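Local atomic coordinates of protein (adenylosuccinate lyase) (Thermotoga maritima, PDB entry 1C3C), a protein that catalyses the cleavage of adenylosuccinate into AMP and fumarate and, with its dual activity, probably also splits SAICAR in de novo purine biosynthesis. Residues E74-G77 with S78-G81; L27-T30 with R31-E35; W124-A127 with N128-H132. All blocks are in the same frame, centred on the assembly; numbering follows the deposited sequence.

Contact 1. Residues E74-G77 with S78-G81; sequences EGIG and SMIG
The flat groups joining Gly75 and Ile76 to Ser78 and Met79 are peptide carbonyls. Gly75 O is gripped by Ser78 OG at 2.7 Å, the hydroxyl tilted 21° from the carbonyl plane, and weakly by Ser78 N. At Ile76 the donor instead sits well above the plane: Met79 N bonds Ile76 O over 2.8 Å, 51° out of it. The Ser78 hydroxyl reaches back because its chi1 of 80° sets OG between the backbone N and carbonyl carbon. Met79 lays its extended chain along the same turn, CE 3.5 Å from Gly75 O and SD 4.4 Å from Ile76 CD1, while its side chain also touches Leu57 of helix 55-65. With an alanine here, everything beyond CB would be missing, which would probably leave Ile76 CD1 and Leu57 without that partner and Gly75 O less shielded. One residue on, Ile76 and Ile80 pack through their CG2 methyls, 4.0 Å apart. The backbone bonding shifts from four-residue to three-residue spacing toward the end: Ser78 N still finds Glu74 O, but Met79 N and, weakly, Ile80 N reach back three. Gly77 O takes protons from two waters that continue to Gly81, one 2.8 Å from Gly81 N. Gly81 then has positive phi. Such shortened, water-bridged bonding before a positive-phi glycine is typical of a fraying helix C-terminus, here that of helix 68-80.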
loop_
_atom_site.group_PDB
_atom_site.type_symbol
_atom_site.label_atom_id
_atom_site.label_comp_id
_atom_site.label_asym_id
_atom_site.label_seq_id
_atom_site.Cartn_x
_atom_site.Cartn_y
_atom_site.Cartn_z
ATOM N N GLU A 74 -10.797 1.785 -37.977
ATOM C CA GLU A 74 -11.914 1.691 -38.934
ATOM C C GLU A 74 -12.529 3.055 -39.242
ATOM O O GLU A 74 -12.845 3.409 -40.366
ATOM C CB GLU A 74 -12.979 0.735 -38.364
ATOM C CG GLU A 74 -12.441 -0.677 -38.263
ATOM C CD GLU A 74 -13.475 -1.740 -37.940
ATOM O OE1 GLU A 74 -14.664 -1.415 -37.712
ATOM O OE2 GLU A 74 -13.077 -2.930 -37.944
ATOM N N GLY A 75 -12.691 3.884 -38.212
ATOM C CA GLY A 75 -13.265 5.229 -38.371
ATOM C C GLY A 75 -12.381 6.104 -39.248
ATOM O O GLY A 75 -12.880 6.786 -40.156
ATOM N N ILE A 76 -11.070 6.138 -38.977
ATOM C CA ILE A 76 -10.156 6.874 -39.844
ATOM C C ILE A 76 -10.192 6.269 -41.254
ATOM O O ILE A 76 -10.235 7.017 -42.238
ATOM C CB ILE A 76 -8.718 6.878 -39.318
ATOM C CG1 ILE A 76 -8.639 7.591 -37.939
ATOM C CG2 ILE A 76 -7.773 7.568 -40.284
ATOM C CD1 ILE A 76 -8.953 9.078 -37.923
ATOM N N GLY A 77 -10.213 4.952 -41.345
ATOM C CA GLY A 77 -10.243 4.276 -42.650
ATOM C C GLY A 77 -11.385 4.783 -43.509
ATOM O O GLY A 77 -11.180 4.970 -44.715
ATOM N N SER A 78 -12.520 5.111 -42.960
ATOM C CA SER A 78 -13.697 5.587 -43.647
ATOM C C SER A 78 -13.523 7.004 -44.178
ATOM O O SER A 78 -14.359 7.489 -44.958
ATOM C CB SER A 78 -14.935 5.506 -42.740
ATOM O OG SER A 78 -14.990 6.593 -41.824
ATOM N N MET A 79 -12.488 7.720 -43.766
ATOM C CA MET A 79 -12.208 9.066 -44.208
ATOM C C MET A 79 -11.063 9.167 -45.216
ATOM O O MET A 79 -10.858 10.232 -45.809
ATOM C CB MET A 79 -11.803 9.921 -42.990
ATOM C CG MET A 79 -12.829 10.015 -41.864
ATOM S SD MET A 79 -12.123 10.944 -40.384
ATOM C CE MET A 79 -13.152 10.152 -39.159
ATOM N N ILE A 80 -10.248 8.102 -45.344
ATOM C CA ILE A 80 -8.999 8.267 -46.091
ATOM C C ILE A 80 -8.962 7.474 -47.388
ATOM O O ILE A 80 -7.894 7.488 -48.027
ATOM C CB ILE A 80 -7.752 7.924 -45.217
ATOM C CG1 ILE A 80 -7.789 6.461 -44.727
ATOM C CG2 ILE A 80 -7.713 8.885 -44.017
ATOM C CD1 ILE A 80 -6.475 6.068 -44.028
ATOM N N GLY A 81 -10.051 6.851 -47.795
ATOM C CA GLY A 81 -10.089 6.254 -49.147
ATOM C C GLY A 81 -9.080 5.112 -49.306
ATOM O O GLY A 81 -8.863 4.328 -48.375
HETATM O O HOH W 1 -11.050 3.249 -46.843
HETATM O O HOH W 2 -12.704 6.051 -47.186
#

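Contact 2. Residues L27-T30 with R31-E35; sequences LAVT and RAYEE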
loop_
_atom_site.group_PDB
_atom_site.type_symbol
_atom_site.label_atom_id
_atom_site.label_comp_id
_atom_site.label_asym_id
_atom_site.label_seq_id
_atom_site.Cartn_x
_atom_site.Cartn_y
_atom_site.Cartn_z
ATOM N N LEU A 27 0.447 8.599 -37.992
ATOM C CA LEU A 27 1.054 9.436 -39.035
ATOM C C LEU A 27 2.574 9.398 -38.986
ATOM O O LEU A 27 3.257 9.566 -39.994
ATOM C CB LEU A 27 0.569 10.889 -38.954
ATOM C CG LEU A 27 -0.899 11.060 -39.422
ATOM C CD1 LEU A 27 -1.431 12.425 -39.027
ATOM C CD2 LEU A 27 -0.960 10.835 -40.936
ATOM N N ALA A 28 3.164 9.234 -37.791
ATOM C CA ALA A 28 4.614 9.050 -37.711
ATOM C C ALA A 28 5.007 7.751 -38.407
ATOM O O ALA A 28 6.047 7.662 -39.075
ATOM C CB ALA A 28 5.094 9.067 -36.246
ATOM N N VAL A 29 4.181 6.707 -38.245
ATOM C CA VAL A 29 4.509 5.416 -38.867
ATOM C C VAL A 29 4.356 5.529 -40.388
ATOM O O VAL A 29 5.222 5.000 -41.124
ATOM C CB VAL A 29 3.602 4.306 -38.297
ATOM C CG1 VAL A 29 3.731 2.976 -39.060
ATOM C CG2 VAL A 29 3.949 4.053 -36.814
ATOM N N THR A 30 3.259 6.150 -40.857
ATOM C CA THR A 30 3.136 6.238 -42.336
ATOM C C THR A 30 4.273 7.082 -42.888
ATOM O O THR A 30 4.823 6.797 -43.957
ATOM C CB THR A 30 1.781 6.792 -42.839
ATOM O OG1 THR A 30 1.579 8.111 -42.367
ATOM C CG2 THR A 30 0.622 5.902 -42.374
ATOM N N ARG A 31 4.661 8.160 -42.186
ATOM C CA ARG A 31 5.775 8.980 -42.638
ATOM C C ARG A 31 7.049 8.145 -42.762
ATOM O O ARG A 31 7.794 8.264 -43.755
ATOM C CB ARG A 31 6.000 10.191 -41.727
ATOM C CG ARG A 31 7.151 11.066 -42.193
ATOM C CD ARG A 31 7.267 12.304 -41.276
ATOM N NE ARG A 31 8.533 12.977 -41.584
ATOM C CZ ARG A 31 9.053 13.935 -40.824
ATOM N NH1 ARG A 31 8.408 14.370 -39.749
ATOM N NH2 ARG A 31 10.231 14.476 -41.149
ATOM N N ALA A 32 7.325 7.305 -41.776
ATOM C CA ALA A 32 8.531 6.466 -41.813
ATOM C C ALA A 32 8.501 5.441 -42.919
ATOM O O ALA A 32 9.481 5.269 -43.656
ATOM C CB ALA A 32 8.656 5.680 -40.478
ATOM N N TYR A 33 7.358 4.756 -43.108
ATOM C CA TYR A 33 7.293 3.834 -44.257
ATOM C C TYR A 33 7.533 4.608 -45.566
ATOM O O TYR A 33 8.220 4.154 -46.474
ATOM C CB TYR A 33 5.902 3.214 -44.308
ATOM C CG TYR A 33 5.628 1.938 -43.518
ATOM C CD1 TYR A 33 4.633 1.901 -42.546
ATOM C CD2 TYR A 33 6.291 0.755 -43.791
ATOM C CE1 TYR A 33 4.331 0.749 -41.861
ATOM C CE2 TYR A 33 5.981 -0.455 -43.137
ATOM C CZ TYR A 33 5.015 -0.423 -42.163
ATOM O OH TYR A 33 4.666 -1.590 -41.515
ATOM N N GLU A 34 6.929 5.775 -45.694
ATOM C CA GLU A 34 7.069 6.586 -46.910
ATOM C C GLU A 34 8.502 7.037 -47.124
ATOM O O GLU A 34 9.031 6.921 -48.273
ATOM C CB GLU A 34 6.103 7.785 -46.785
ATOM C CG GLU A 34 5.994 8.602 -48.080
ATOM C CD GLU A 34 4.871 9.615 -47.993
ATOM O OE1 GLU A 34 3.896 9.423 -47.240
ATOM O OE2 GLU A 34 4.948 10.654 -48.686
ATOM N N GLU A 35 9.207 7.474 -46.097
ATOM C CA GLU A 35 10.579 7.936 -46.223
ATOM C C GLU A 35 11.520 6.802 -46.548
ATOM O O GLU A 35 12.562 7.006 -47.214
ATOM C CB GLU A 35 11.030 8.719 -44.966
ATOM C CG GLU A 35 10.202 10.018 -44.925
ATOM C CD GLU A 35 10.684 11.113 -43.998
ATOM O OE1 GLU A 35 10.074 12.211 -43.966
ATOM O OE2 GLU A 35 11.686 10.822 -43.298
#
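Tyr33 and Val29, one helical turn apart, lie side by side and point the same way. From its base outward, the tyrosine first meets backbone: CB is 3.7 Å from Val29 O and only slightly farther from Thr30 O. CG passes the same Val29 carbonyl, and CD1 approaches it to 3.5 Å. At CD1 the contact changes character, because Val29 CG1 now comes within 3.8 Å. CE1 completes the change, meeting that methyl at 3.6 Å. The ring can lie along the valine because Tyr33 CG is anti to the carbonyl carbon (chi1 -88°), while Val29 CG1 stands anti to its own backbone N. Beyond the valine, a hydrogen bond to Tyr89 O holds the hydroxyl at the tip, and the side chain also touches Val193 of helix 191-200. Beneath them, Tyr33 N bonds Val29 O at 2.9 Å and 173°, part of an unbroken run of four-residue backbone bonds from Arg31 N to Glu34 N.

The polar side of the turn is made differently. Arg31, extended from CG to NE, gives a nearly straight NE bond of 2.9 Å to Glu35 OE1; the oxygen lies in the guanidinium plane, but the nitrogen meets the carboxylate from 53° above its plane. Tyr200 contacts both members of the pair, by a cation-pi contact with Arg31 and a hydrogen bond to Glu35 OE2. Helix 191-200 thus receives both the apolar side chains, with Ala28 and Val29 on Ala197, and the charged pair. Thr30 OG1 and Glu34 OE1 instead both bond Thr44 OG1, and Glu34 OE2 takes Gly42 N. The chemistry implies that the Arg31 and Glu35 charges probably partly offset each other, whereas two neutral donors hold the Glu34 carboxylate.

Contact 3. Residues W124-A127 with N128-H132; sequences WEVA and NRYKH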
loop_
_atom_site.group_PDB
_atom_site.type_symbol
_atom_site.label_atom_id
_atom_site.label_comp_id
_atom_site.label_asym_id
_atom_site.label_seq_id
_atom_site.Cartn_x
_atom_site.Cartn_y
_atom_site.Cartn_z
ATOM N N TRP A 124 13.108 29.602 -3.227
ATOM C CA TRP A 124 14.373 30.325 -3.057
ATOM C C TRP A 124 14.114 31.770 -2.639
ATOM O O TRP A 124 14.823 32.296 -1.741
ATOM C CB TRP A 124 15.121 30.315 -4.381
ATOM C CG TRP A 124 16.457 31.014 -4.368
ATOM C CD1 TRP A 124 16.760 32.174 -5.034
ATOM C CD2 TRP A 124 17.645 30.630 -3.677
ATOM N NE1 TRP A 124 18.083 32.527 -4.800
ATOM C CE2 TRP A 124 18.641 31.576 -3.964
ATOM C CE3 TRP A 124 17.952 29.565 -2.817
ATOM C CZ2 TRP A 124 19.924 31.494 -3.422
ATOM C CZ3 TRP A 124 19.222 29.470 -2.283
ATOM C CH2 TRP A 124 20.213 30.446 -2.566
ATOM N N GLU A 125 13.154 32.434 -3.293
ATOM C CA GLU A 125 12.804 33.824 -2.938
ATOM C C GLU A 125 12.399 33.923 -1.464
ATOM O O GLU A 125 12.842 34.827 -0.764
ATOM C CB GLU A 125 11.666 34.343 -3.830
ATOM C CG GLU A 125 11.319 35.811 -3.735
ATOM C CD GLU A 125 10.079 36.224 -4.517
ATOM O OE1 GLU A 125 9.610 37.394 -4.403
ATOM O OE2 GLU A 125 9.502 35.380 -5.261
ATOM N N VAL A 126 11.534 33.016 -0.995
ATOM C CA VAL A 126 11.026 33.110 0.372
ATOM C C VAL A 126 12.128 32.739 1.338
ATOM O O VAL A 126 12.307 33.425 2.355
ATOM C CB VAL A 126 9.772 32.221 0.551
ATOM C CG1 VAL A 126 9.370 32.052 2.035
ATOM C CG2 VAL A 126 8.600 32.807 -0.245
ATOM N N ALA A 127 12.949 31.727 1.031
ATOM C CA ALA A 127 14.038 31.396 1.975
ATOM C C ALA A 127 14.973 32.606 2.103
ATOM O O ALA A 127 15.393 32.894 3.237
ATOM C CB ALA A 127 14.853 30.197 1.515
ATOM N N ASN A 128 15.308 33.254 0.974
ATOM C CA ASN A 128 16.196 34.436 1.147
ATOM C C ASN A 128 15.538 35.589 1.868
ATOM O O ASN A 128 16.212 36.371 2.605
ATOM C CB ASN A 128 16.718 34.860 -0.238
ATOM C CG ASN A 128 17.879 33.950 -0.587
ATOM O OD1 ASN A 128 19.041 34.216 -0.277
ATOM N ND2 ASN A 128 17.587 32.835 -1.237
ATOM N N ARG A 129 14.250 35.824 1.607
ATOM C CA ARG A 129 13.519 36.881 2.310
ATOM C C ARG A 129 13.674 36.733 3.817
ATOM O O ARG A 129 13.722 37.795 4.505
ATOM C CB ARG A 129 12.037 36.872 1.882
ATOM C CG ARG A 129 11.222 37.984 2.573
ATOM C CD ARG A 129 9.834 38.073 1.982
ATOM N NE ARG A 129 9.943 38.412 0.551
ATOM C CZ ARG A 129 9.256 37.798 -0.407
ATOM N NH1 ARG A 129 9.516 38.220 -1.643
ATOM N NH2 ARG A 129 8.412 36.797 -0.150
ATOM N N TYR A 130 13.558 35.515 4.372
ATOM C CA TYR A 130 13.636 35.313 5.820
ATOM C C TYR A 130 14.942 34.673 6.233
ATOM O O TYR A 130 15.057 33.972 7.268
ATOM C CB TYR A 130 12.434 34.386 6.248
ATOM C CG TYR A 130 11.129 35.084 5.849
ATOM C CD1 TYR A 130 10.399 34.638 4.760
ATOM C CD2 TYR A 130 10.711 36.230 6.523
ATOM C CE1 TYR A 130 9.237 35.294 4.356
ATOM C CE2 TYR A 130 9.552 36.895 6.126
ATOM C CZ TYR A 130 8.834 36.412 5.049
ATOM O OH TYR A 130 7.679 37.067 4.635
ATOM N N LYS A 131 16.014 34.949 5.479
ATOM C CA LYS A 131 17.285 34.251 5.677
ATOM C C LYS A 131 17.810 34.334 7.110
ATOM O O LYS A 131 18.340 33.325 7.619
ATOM C CB LYS A 131 18.314 34.944 4.754
ATOM C CG LYS A 131 19.667 34.226 4.884
ATOM C CD LYS A 131 20.456 34.942 3.772
ATOM C CE LYS A 131 21.812 34.387 3.525
ATOM N NZ LYS A 131 22.341 34.718 2.148
ATOM N N HIS A 132 17.663 35.491 7.742
ATOM C CA HIS A 132 18.168 35.694 9.084
ATOM C C HIS A 132 17.048 35.830 10.118
ATOM O O HIS A 132 17.283 36.293 11.235
ATOM C CB HIS A 132 19.096 36.920 9.133
ATOM C CG HIS A 132 20.287 36.790 8.214
ATOM N ND1 HIS A 132 21.108 35.674 8.280
ATOM C CD2 HIS A 132 20.852 37.571 7.289
ATOM C CE1 HIS A 132 22.107 35.773 7.403
ATOM N NE2 HIS A 132 21.949 36.906 6.776
#
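Asn128 grips the Trp124 carbonyl twice: its backbone N and its side-chain ND2 each bond Trp124 O at 2.9 Å, arriving from opposite faces of the carbonyl plane. The ND2 bond is nearly straight at 174°, with the acceptor in the amide plane. Asn128 CG lies anti to its carbonyl carbon (chi1 -81°), which folds the amide back along the helix and brings ND2 over the indole of Trp124. There ND2 stands 3.1 Å above the ring, over its centre, with ring and amide planes 63° apart. The carbonyl bond and the ring together hold the amide's rotation.

The second polar link is the salt bridge of Arg129 NH1 with Glu125 OE1, also 2.9 Å. It is less straight, and the nitrogen meets the carboxylate from above its plane. The two chains run alongside each other, the arginine bent at chi3 to bring its head back to the extended glutamate.

Farther out the contact is apolar. Val126 CG1 meets the edge of the Tyr130 ring, 3.9 Å from CD1, and Arg129 CG lies over one face of that ring. Trp124 meets Tyr157, while Val126 and Ala127 rest on Val153, so this side of the turn packs against helix 149-173. Tyr130 N still bonds Val126 O, yet Tyr130 itself has left helical geometry. These features mark the C-terminal turn of helix 93-129, one of the long helices expected for the bundle of the fumarase/aspartase superfamily.

Each contact is a local one near the C-terminal end of its own helix: 68-80 in contact 1, 15-35 in contact 2 and 93-129 in contact 3. The first two are neighbours, with centres about 17 Å apart, and share a partner in helix 43-50, where Ile47 touches both Ile80 and Leu27. Contact 3 lies on the other side of the chain's centre, about 59 Å and 53 Å from their centres. Contact 2 is the most buried and its helix stays regular; contacts 1 and 3 are only partly buried. Waters enter the uncharged end of contact 1, whereas contacts 2 and 3 both pair arginine with glutamate four residues apart, in opposite sequence order.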